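Local coordinates for GTPase-activating protein BEM3 (Saccharomyces cerevisiae S288C, PDB 6FSF) that activates GTP hydrolysis by the small GTPase CDC42, and less efficiently by RHO1, and binds phosphatidylinositol 3-phosphate, probably through the tandem PX and PH domains held in this piece, at residues F51-K55 with F124-V130; I21-L27 with R96-N101; Y66-V71 with N116-I121. All blocks are in the same frame, centred on the assembly; numbering follows the deposited sequence.

Contact 1 of 3, residues F51-K55 with F124-V130; sequences FKFSK and FISTDTV
Lys55 NZ joins 51-55 to the last turn of helix 115-125 and the following loop through polar contacts of unequal strength. It forms a salt bridge of 2.7 Å to Asp128 OD2, using the anti lone pair of that oxygen, donates to Thr127 OG1 at 2.8 Å and weakly to Phe124 O. The lysine chain, bent at chi2 (-72°), runs over the Phe124 ring: CE stands 3.8 Å from the ring centroid, 9° off the normal, a CH-pi contact beside a cation-pi contact from NZ.

Packing on rings continues along the strand. Ile125 CA makes a CH-pi contact over the centre of the Phe53 ring, whereas Phe53 CE1 meets Phe124 CE2 at 4.1 Å, the two side chains crossing at about a right angle.

Two backbone bonds link the segments, which run antiparallel. Val130 N donates to Lys52 O at 2.7 Å, nearly straight at 171°, and Ser54 N donates to Asp128 O at 3.1 Å. Between them Phe53 and Thr129 form a non-hydrogen-bonded pair.

Strand 49-55 thus lies between strand 35-43, bonded through Phe51, Phe53 and Lys55, and the short, weakly bonded strand 129-130, while Phe124 and Asp128 touch helix 57-70 at Leu63 and Lys59.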
loop_
_atom_site.group_PDB
_atom_site.type_symbol
_atom_site.label_atom_id
_atom_site.label_comp_id
_atom_site.label_asym_id
_atom_site.label_seq_id
_atom_site.Cartn_x
_atom_site.Cartn_y
_atom_site.Cartn_z
ATOM N N PHE A 51 5.256 14.985 0.029
ATOM C CA PHE A 51 6.211 13.994 0.513
ATOM C C PHE A 51 5.484 12.679 0.759
ATOM O O PHE A 51 4.254 12.609 0.728
ATOM C CB PHE A 51 6.925 14.470 1.785
ATOM C CG PHE A 51 6.001 14.754 2.938
ATOM C CD1 PHE A 51 5.412 16.000 3.083
ATOM C CD2 PHE A 51 5.734 13.781 3.888
ATOM C CE1 PHE A 51 4.565 16.267 4.148
ATOM C CE2 PHE A 51 4.889 14.041 4.954
ATOM C CZ PHE A 51 4.304 15.286 5.083
ATOM N N LYS A 52 6.273 11.632 0.997
ATOM C CA LYS A 52 5.765 10.331 1.407
ATOM C C LYS A 52 6.474 9.894 2.682
ATOM O O LYS A 52 7.570 10.362 3.003
ATOM C CB LYS A 52 5.971 9.260 0.328
ATOM C CG LYS A 52 5.492 9.638 -1.057
ATOM C CD LYS A 52 5.655 8.460 -2.003
ATOM C CE LYS A 52 5.644 8.898 -3.453
ATOM N NZ LYS A 52 6.778 9.827 -3.732
ATOM N N PHE A 53 5.840 8.978 3.407
ATOM C CA PHE A 53 6.464 8.373 4.573
ATOM C C PHE A 53 5.972 6.939 4.699
ATOM O O PHE A 53 5.006 6.530 4.053
ATOM C CB PHE A 53 6.188 9.177 5.850
ATOM C CG PHE A 53 4.734 9.270 6.217
ATOM C CD1 PHE A 53 4.180 8.391 7.130
ATOM C CD2 PHE A 53 3.924 10.248 5.661
ATOM C CE1 PHE A 53 2.841 8.474 7.478
ATOM C CE2 PHE A 53 2.583 10.337 6.002
ATOM C CZ PHE A 53 2.045 9.450 6.914
ATOM N N SER A 54 6.661 6.173 5.541
ATOM C CA SER A 54 6.406 4.749 5.687
ATOM C C SER A 54 6.268 4.414 7.161
ATOM O O SER A 54 7.069 4.869 7.982
ATOM C CB SER A 54 7.533 3.927 5.057
ATOM O OG SER A 54 7.290 2.540 5.200
ATOM N N LYS A 55 5.253 3.623 7.497
ATOM C CA LYS A 55 5.014 3.212 8.872
ATOM C C LYS A 55 4.620 1.745 8.894
ATOM O O LYS A 55 3.841 1.293 8.050
ATOM C CB LYS A 55 3.905 4.044 9.530
ATOM C CG LYS A 55 4.162 5.540 9.559
ATOM C CD LYS A 55 5.246 5.901 10.558
ATOM C CE LYS A 55 5.441 7.403 10.617
ATOM N NZ LYS A 55 6.433 7.802 11.652
ATOM N N PHE A 124 4.308 12.471 13.779
ATOM C CA PHE A 124 4.117 11.178 13.130
ATOM C C PHE A 124 4.427 11.259 11.638
ATOM O O PHE A 124 5.229 10.476 11.118
ATOM C CB PHE A 124 2.684 10.697 13.369
ATOM C CG PHE A 124 2.403 9.311 12.869
ATOM C CD1 PHE A 124 2.809 8.202 13.595
ATOM C CD2 PHE A 124 1.710 9.115 11.686
ATOM C CE1 PHE A 124 2.544 6.924 13.143
ATOM C CE2 PHE A 124 1.441 7.838 11.228
ATOM C CZ PHE A 124 1.857 6.742 11.958
ATOM N N ILE A 125 3.816 12.221 10.936
ATOM C CA ILE A 125 4.006 12.337 9.490
ATOM C C ILE A 125 5.299 13.039 9.106
ATOM O O ILE A 125 5.623 13.106 7.913
ATOM C CB ILE A 125 2.829 13.080 8.831
ATOM C CG1 ILE A 125 2.822 14.555 9.238
ATOM C CG2 ILE A 125 1.509 12.429 9.210
ATOM C CD1 ILE A 125 1.729 15.370 8.574
ATOM N N SER A 126 6.047 13.565 10.075
ATOM C CA SER A 126 7.322 14.221 9.816
ATOM C C SER A 126 8.514 13.293 10.017
ATOM O O SER A 126 9.659 13.758 10.001
ATOM C CB SER A 126 7.472 15.457 10.710
ATOM O OG SER A 126 6.483 16.425 10.411
ATOM N N THR A 127 8.273 11.999 10.211
ATOM C CA THR A 127 9.324 11.012 10.410
ATOM C C THR A 127 9.149 9.880 9.407
ATOM O O THR A 127 8.104 9.742 8.765
ATOM C CB THR A 127 9.315 10.456 11.842
ATOM O OG1 THR A 127 7.972 10.120 12.218
ATOM C CG2 THR A 127 9.873 11.478 12.819
ATOM N N ASP A 128 10.200 9.063 9.283
ATOM C CA ASP A 128 10.233 7.944 8.338
ATOM C C ASP A 128 9.929 8.411 6.916
ATOM O O ASP A 128 9.232 7.737 6.153
ATOM C CB ASP A 128 9.274 6.831 8.762
ATOM C CG ASP A 128 9.580 6.295 10.142
ATOM O OD1 ASP A 128 10.509 5.467 10.267
ATOM O OD2 ASP A 128 8.889 6.696 11.105
ATOM N N THR A 129 10.463 9.580 6.563
ATOM C CA THR A 129 10.206 10.163 5.255
ATOM C C THR A 129 10.770 9.281 4.149
ATOM O O THR A 129 11.850 8.699 4.281
ATOM C CB THR A 129 10.818 11.560 5.179
ATOM O OG1 THR A 129 10.481 12.295 6.360
ATOM C CG2 THR A 129 10.298 12.309 3.962
ATOM N N VAL A 130 10.026 9.183 3.051
ATOM C CA VAL A 130 10.395 8.359 1.908
ATOM C C VAL A 130 10.528 9.262 0.692
ATOM O O VAL A 130 9.635 10.071 0.414
ATOM C CB VAL A 130 9.360 7.247 1.655
ATOM C CG1 VAL A 130 9.673 6.510 0.364
ATOM C CG2 VAL A 130 9.321 6.283 2.832
#

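Contact 2 of 3, residues I21-L27 with R96-N101; sequences IEVLSTL and RKNILN
A side-chain amide of the helix accepts a hydrogen bond from a strand N-H: Asn101 OD1 takes the proton of Val23 N at 2.9 Å with an N-H...O angle of 170°. The donor stands 35° out of the amide's carbonyl plane, so the bond is straight at the hydrogen but not aligned with a lone pair. Asn101 OD1 also lies 3.5 Å from Val23 CG2, the two side chains lying alongside and pointing opposite ways.

The second polar grip is at the corner of the chain. Arg96 NE donates to Thr26 OG1 at 3.0 Å, and the hydroxyl lies in the guanidinium plane, at its edge; NH2 adds weak bonds to Thr26 OG1 and O. The extended chain from CG to NE carries the group there, while NH1 binds Leu84 O. Replacing Arg96 with a leucine would probably leave Thr26 OG1 and Leu84 O without these donors and weaken the hold of the helix on the corner.

Between the two grips, Lys97, its chain extended as far as CE, brings CE to 3.1 Å from Val23 O, and Val23 CG2 packs on Leu100 CB at 4.1 Å.

Helix 90-107 therefore runs nearly antiparallel to edge strand 19-29, at 161° with short-segment axes 8.0 Å apart. Val23 and Leu100 both reach Ile37 of strand 35-43, and Glu228 bonds Ser25 OG and Thr26 N.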
loop_
_atom_site.group_PDB
_atom_site.type_symbol
_atom_site.label_atom_id
_atom_site.label_comp_id
_atom_site.label_asym_id
_atom_site.label_seq_id
_atom_site.Cartn_x
_atom_site.Cartn_y
_atom_site.Cartn_z
ATOM N N ILE A 21 -4.600 13.007 1.975
ATOM C CA ILE A 21 -3.766 11.827 2.160
ATOM C C ILE A 21 -4.174 10.773 1.144
ATOM O O ILE A 21 -5.317 10.740 0.679
ATOM C CB ILE A 21 -3.854 11.272 3.604
ATOM C CG1 ILE A 21 -5.215 10.608 3.866
ATOM C CG2 ILE A 21 -3.595 12.377 4.616
ATOM C CD1 ILE A 21 -5.205 9.089 3.733
ATOM N N GLU A 22 -3.223 9.911 0.797
ATOM C CA GLU A 22 -3.498 8.765 -0.065
ATOM C C GLU A 22 -2.583 7.629 0.362
ATOM O O GLU A 22 -1.364 7.723 0.207
ATOM C CB GLU A 22 -3.295 9.105 -1.538
ATOM C CG GLU A 22 -3.691 7.971 -2.476
ATOM C CD GLU A 22 -3.444 8.296 -3.935
ATOM O OE1 GLU A 22 -2.968 9.417 -4.225
ATOM O OE2 GLU A 22 -3.725 7.433 -4.794
ATOM N N VAL A 23 -3.173 6.572 0.915
ATOM C CA VAL A 23 -2.426 5.361 1.230
ATOM C C VAL A 23 -2.096 4.673 -0.091
ATOM O O VAL A 23 -2.994 4.202 -0.794
ATOM C CB VAL A 23 -3.218 4.436 2.162
ATOM C CG1 VAL A 23 -2.394 3.217 2.536
ATOM C CG2 VAL A 23 -3.650 5.193 3.410
ATOM N N LEU A 24 -0.813 4.635 -0.441
ATOM C CA LEU A 24 -0.401 4.102 -1.733
ATOM C C LEU A 24 -0.167 2.598 -1.714
ATOM O O LEU A 24 -0.332 1.943 -2.749
ATOM C CB LEU A 24 0.873 4.807 -2.212
ATOM C CG LEU A 24 0.804 6.323 -2.429
ATOM C CD1 LEU A 24 2.171 6.870 -2.816
ATOM C CD2 LEU A 24 -0.235 6.680 -3.480
ATOM N N SER A 25 0.204 2.038 -0.565
ATOM C CA SER A 25 0.577 0.630 -0.489
ATOM C C SER A 25 0.658 0.201 0.968
ATOM O O SER A 25 0.900 1.014 1.865
ATOM C CB SER A 25 1.917 0.365 -1.181
ATOM O OG SER A 25 2.339 -0.973 -0.970
ATOM N N THR A 26 0.451 -1.100 1.184
ATOM C CA THR A 26 0.747 -1.756 2.453
ATOM C C THR A 26 1.730 -2.907 2.262
ATOM O O THR A 26 1.833 -3.785 3.124
ATOM C CB THR A 26 -0.533 -2.257 3.125
ATOM O OG1 THR A 26 -1.117 -3.304 2.338
ATOM C CG2 THR A 26 -1.542 -1.122 3.268
ATOM N N LEU A 27 2.452 -2.919 1.137
ATOM C CA LEU A 27 3.478 -3.916 0.850
ATOM C C LEU A 27 4.844 -3.275 0.643
ATOM O O LEU A 27 5.742 -3.900 0.071
ATOM C CB LEU A 27 3.095 -4.742 -0.379
ATOM C CG LEU A 27 1.761 -5.480 -0.310
ATOM C CD1 LEU A 27 1.510 -6.215 -1.615
ATOM C CD2 LEU A 27 1.744 -6.439 0.867
ATOM N N ARG A 96 -7.651 -3.815 3.377
ATOM C CA ARG A 96 -7.031 -3.049 4.455
ATOM C C ARG A 96 -6.479 -1.718 3.960
ATOM O O ARG A 96 -6.363 -0.766 4.743
ATOM C CB ARG A 96 -5.928 -3.876 5.117
ATOM C CG ARG A 96 -4.679 -4.084 4.265
ATOM C CD ARG A 96 -3.824 -5.216 4.821
ATOM N NE ARG A 96 -2.478 -5.234 4.260
ATOM C CZ ARG A 96 -1.589 -6.198 4.484
ATOM N NH1 ARG A 96 -1.908 -7.230 5.254
ATOM N NH2 ARG A 96 -0.382 -6.133 3.934
ATOM N N LYS A 97 -6.140 -1.627 2.673
ATOM C CA LYS A 97 -5.687 -0.358 2.116
ATOM C C LYS A 97 -6.831 0.646 2.031
ATOM O O LYS A 97 -6.629 1.848 2.247
ATOM C CB LYS A 97 -5.063 -0.596 0.743
ATOM C CG LYS A 97 -4.534 0.646 0.045
ATOM C CD LYS A 97 -3.847 0.252 -1.251
ATOM C CE LYS A 97 -3.584 1.454 -2.135
ATOM N NZ LYS A 97 -4.842 2.176 -2.468
ATOM N N ASN A 98 -8.043 0.173 1.728
ATOM C CA ASN A 98 -9.190 1.074 1.659
ATOM C C ASN A 98 -9.594 1.561 3.044
ATOM O O ASN A 98 -9.961 2.731 3.215
ATOM C CB ASN A 98 -10.368 0.380 0.975
ATOM C CG ASN A 98 -10.061 -0.019 -0.452
ATOM O OD1 ASN A 98 -9.231 0.601 -1.117
ATOM N ND2 ASN A 98 -10.737 -1.053 -0.937
ATOM N N ILE A 99 -9.541 0.680 4.044
ATOM C CA ILE A 99 -9.883 1.085 5.404
ATOM C C ILE A 99 -8.881 2.111 5.917
ATOM O O ILE A 99 -9.252 3.089 6.579
ATOM C CB ILE A 99 -9.955 -0.147 6.326
ATOM C CG1 ILE A 99 -10.949 -1.170 5.777
ATOM C CG2 ILE A 99 -10.315 0.266 7.749
ATOM C CD1 ILE A 99 -11.081 -2.404 6.623
ATOM N N LEU A 100 -7.594 1.903 5.626
ATOM C CA LEU A 100 -6.578 2.853 6.066
ATOM C C LEU A 100 -6.756 4.205 5.385
ATOM O O LEU A 100 -6.519 5.251 5.999
ATOM C CB LEU A 100 -5.183 2.289 5.801
ATOM C CG LEU A 100 -4.690 1.226 6.784
ATOM C CD1 LEU A 100 -3.471 0.510 6.230
ATOM C CD2 LEU A 100 -4.378 1.851 8.134
ATOM N N ASN A 101 -7.170 4.203 4.115
ATOM C CA ASN A 101 -7.471 5.458 3.432
ATOM C C ASN A 101 -8.605 6.202 4.128
ATOM O O ASN A 101 -8.509 7.409 4.381
ATOM C CB ASN A 101 -7.821 5.188 1.968
ATOM C CG ASN A 101 -6.694 5.556 1.026
ATOM O OD1 ASN A 101 -6.020 6.568 1.213
ATOM N ND2 ASN A 101 -6.483 4.732 0.007
#

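Contact 3 of 3, residues Y66-V71 with N116-I121; sequences YMKSHV and NVGLKI
Asn116 opens the second segment by pointing its amide at two aromatic side chains of the first. Its ND2 comes within 3.5 Å of Tyr66 OH and 3.6 Å of His70 CD2, with the amide plane turned 70° from the phenol ring and also steeply inclined to the imidazole.

Val117 follows, at the closest backbone approach, where its CA is 6.9 Å from Met67 CA. Its own CA lies at the edge of the Tyr66 ring, in the ring plane, and its two methyls divide the facing surface: CG2 touches His70 CB at 3.6 Å, while CG1 reaches Met67 CG at 4.1 Å and, more distantly, Val71 CG2.

One turn on, Lys120 lays its aliphatic part on the Tyr66 ring. Its CG, set anti to N, is carried over the ring before the chain bends at chi2; it stands 4.1 Å from the ring centroid and 16° off the normal, a CH-pi contact, whereas NZ is much farther off and adds at most a weak attraction. The opposite face of the phenol is occupied by His70 ND1, which donates to Tyr66 O at 2.8 Å in the carbonyl plane, on a lone pair. This intrahelical bond helps hold the imidazole beside the phenol, so the ring is flanked on both faces.

Ile121 closes the segment deeper in, its CD1 set against Met67 SD at 3.8 Å, and Met67 also touches Tyr103 and Ile107 of helix 90-107. The pairing is antiparallel helix packing, at 174°, within the helical half of the PX fold, where helices stand against a small antiparallel sheet.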
loop_
_atom_site.group_PDB
_atom_site.type_symbol
_atom_site.label_atom_id
_atom_site.label_comp_id
_atom_site.label_asym_id
_atom_site.label_seq_id
_atom_site.Cartn_x
_atom_site.Cartn_y
_atom_site.Cartn_z
ATOM N N TYR A 66 -2.561 6.235 21.306
ATOM C CA TYR A 66 -2.354 7.534 21.936
ATOM C C TYR A 66 -3.582 8.422 21.784
ATOM O O TYR A 66 -3.941 9.164 22.705
ATOM C CB TYR A 66 -1.123 8.219 21.340
ATOM C CG TYR A 66 -0.882 9.620 21.869
ATOM C CD1 TYR A 66 -0.107 9.833 23.001
ATOM C CD2 TYR A 66 -1.427 10.728 21.232
ATOM C CE1 TYR A 66 0.113 11.109 23.486
ATOM C CE2 TYR A 66 -1.215 12.007 21.712
ATOM C CZ TYR A 66 -0.443 12.193 22.839
ATOM O OH TYR A 66 -0.226 13.465 23.319
ATOM N N MET A 67 -4.245 8.358 20.628
ATOM C CA MET A 67 -5.362 9.261 20.380
ATOM C C MET A 67 -6.598 8.838 21.162
ATOM O O MET A 67 -7.294 9.680 21.739
ATOM C CB MET A 67 -5.656 9.339 18.884
ATOM C CG MET A 67 -4.570 10.064 18.104
ATOM S SD MET A 67 -4.968 10.309 16.366
ATOM C CE MET A 67 -5.004 8.613 15.798
ATOM N N LYS A 68 -6.884 7.535 21.208
ATOM C CA LYS A 68 -8.035 7.067 21.976
ATOM C C LYS A 68 -7.964 7.535 23.425
ATOM O O LYS A 68 -8.993 7.830 24.041
ATOM C CB LYS A 68 -8.128 5.541 21.942
ATOM C CG LYS A 68 -7.971 4.888 20.580
ATOM C CD LYS A 68 -9.205 5.027 19.714
ATOM C CE LYS A 68 -9.147 4.034 18.559
ATOM N NZ LYS A 68 -9.842 4.534 17.342
ATOM N N SER A 69 -6.754 7.625 23.976
ATOM C CA SER A 69 -6.560 7.903 25.394
ATOM C C SER A 69 -6.513 9.386 25.719
ATOM O O SER A 69 -6.831 9.767 26.850
ATOM C CB SER A 69 -5.271 7.234 25.885
ATOM O OG SER A 69 -4.230 7.391 24.934
ATOM N N HIS A 70 -6.117 10.231 24.772
ATOM C CA HIS A 70 -6.000 11.657 25.034
ATOM C C HIS A 70 -7.155 12.471 24.464
ATOM O O HIS A 70 -7.298 13.644 24.826
ATOM C CB HIS A 70 -4.670 12.190 24.488
ATOM C CG HIS A 70 -3.471 11.666 25.208
ATOM N ND1 HIS A 70 -3.078 10.348 25.134
ATOM C CD2 HIS A 70 -2.579 12.280 26.022
ATOM C CE1 HIS A 70 -1.993 10.172 25.867
ATOM N NE2 HIS A 70 -1.668 11.329 26.416
ATOM N N VAL A 71 -7.978 11.893 23.594
ATOM C CA VAL A 71 -9.234 12.529 23.205
ATOM C C VAL A 71 -10.336 11.478 23.276
ATOM O O VAL A 71 -10.781 10.990 22.233
ATOM C CB VAL A 71 -9.135 13.180 21.813
ATOM C CG1 VAL A 71 -8.870 14.658 21.942
ATOM C CG2 VAL A 71 -8.037 12.538 20.990
ATOM N N ASN A 116 -1.310 18.948 22.557
ATOM C CA ASN A 116 -0.397 17.811 22.672
ATOM C C ASN A 116 -0.676 16.760 21.600
ATOM O O ASN A 116 0.258 16.202 21.010
ATOM C CB ASN A 116 -0.498 17.200 24.069
ATOM C CG ASN A 116 -1.930 16.895 24.469
ATOM O OD1 ASN A 116 -2.851 17.655 24.158
ATOM N ND2 ASN A 116 -2.126 15.780 25.157
ATOM N N VAL A 117 -1.952 16.484 21.325
ATOM C CA VAL A 117 -2.295 15.448 20.355
ATOM C C VAL A 117 -1.955 15.901 18.941
ATOM O O VAL A 117 -1.446 15.119 18.129
ATOM C CB VAL A 117 -3.781 15.068 20.481
ATOM C CG1 VAL A 117 -4.113 13.913 19.549
ATOM C CG2 VAL A 117 -4.125 14.722 21.923
ATOM N N GLY A 118 -2.240 17.164 18.620
ATOM C CA GLY A 118 -1.926 17.668 17.293
ATOM C C GLY A 118 -0.442 17.619 16.990
ATOM O O GLY A 118 -0.038 17.326 15.861
ATOM N N LEU A 119 0.391 17.898 17.994
ATOM C CA LEU A 119 1.833 17.812 17.797
ATOM C C LEU A 119 2.267 16.376 17.537
ATOM O O LEU A 119 3.109 16.123 16.666
ATOM C CB LEU A 119 2.562 18.385 19.013
ATOM C CG LEU A 119 4.076 18.159 19.064
ATOM C CD1 LEU A 119 4.795 18.980 18.000
ATOM C CD2 LEU A 119 4.613 18.471 20.450
ATOM N N LYS A 120 1.701 15.422 18.282
ATOM C CA LYS A 120 2.060 14.019 18.101
ATOM C C LYS A 120 1.739 13.546 16.688
ATOM O O LYS A 120 2.529 12.821 16.073
ATOM C CB LYS A 120 1.331 13.161 19.136
ATOM C CG LYS A 120 1.909 11.768 19.330
ATOM C CD LYS A 120 3.180 11.811 20.164
ATOM C CE LYS A 120 3.710 10.412 20.437
ATOM N NZ LYS A 120 4.896 10.424 21.338
ATOM N N ILE A 121 0.578 13.944 16.161
ATOM C CA ILE A 121 0.221 13.589 14.790
ATOM C C ILE A 121 1.182 14.240 13.805
ATOM O O ILE A 121 1.606 13.618 12.823
ATOM C CB ILE A 121 -1.240 13.987 14.501
ATOM C CG1 ILE A 121 -2.193 13.288 15.472
ATOM C CG2 ILE A 121 -1.616 13.656 13.064
ATOM C CD1 ILE A 121 -3.645 13.673 15.282
#

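In the fold
All three contacts belong to the PX unit, whose antiparallel sheet runs 19-29, 35-43, 49-55, 129-130. Contacts 1 and 2 reach it at its two outermost strands, 129-130 and 19-29, with centres about 14 Å apart, and meet through Lys52 CD and Leu24 CD1 at 3.9 Å. The centre of contact 3 lies about 18 Å from that of contact 1, with which it shares helix 115-125, and about 21 Å from that of contact 2. Along the chain contact 2 alternates with both others, while contact 3 falls wholly between the segments of contact 1, so distant sequence closes one compact domain. Glu228, bonded at contact 2, follows the last PH strand and ties the domains together.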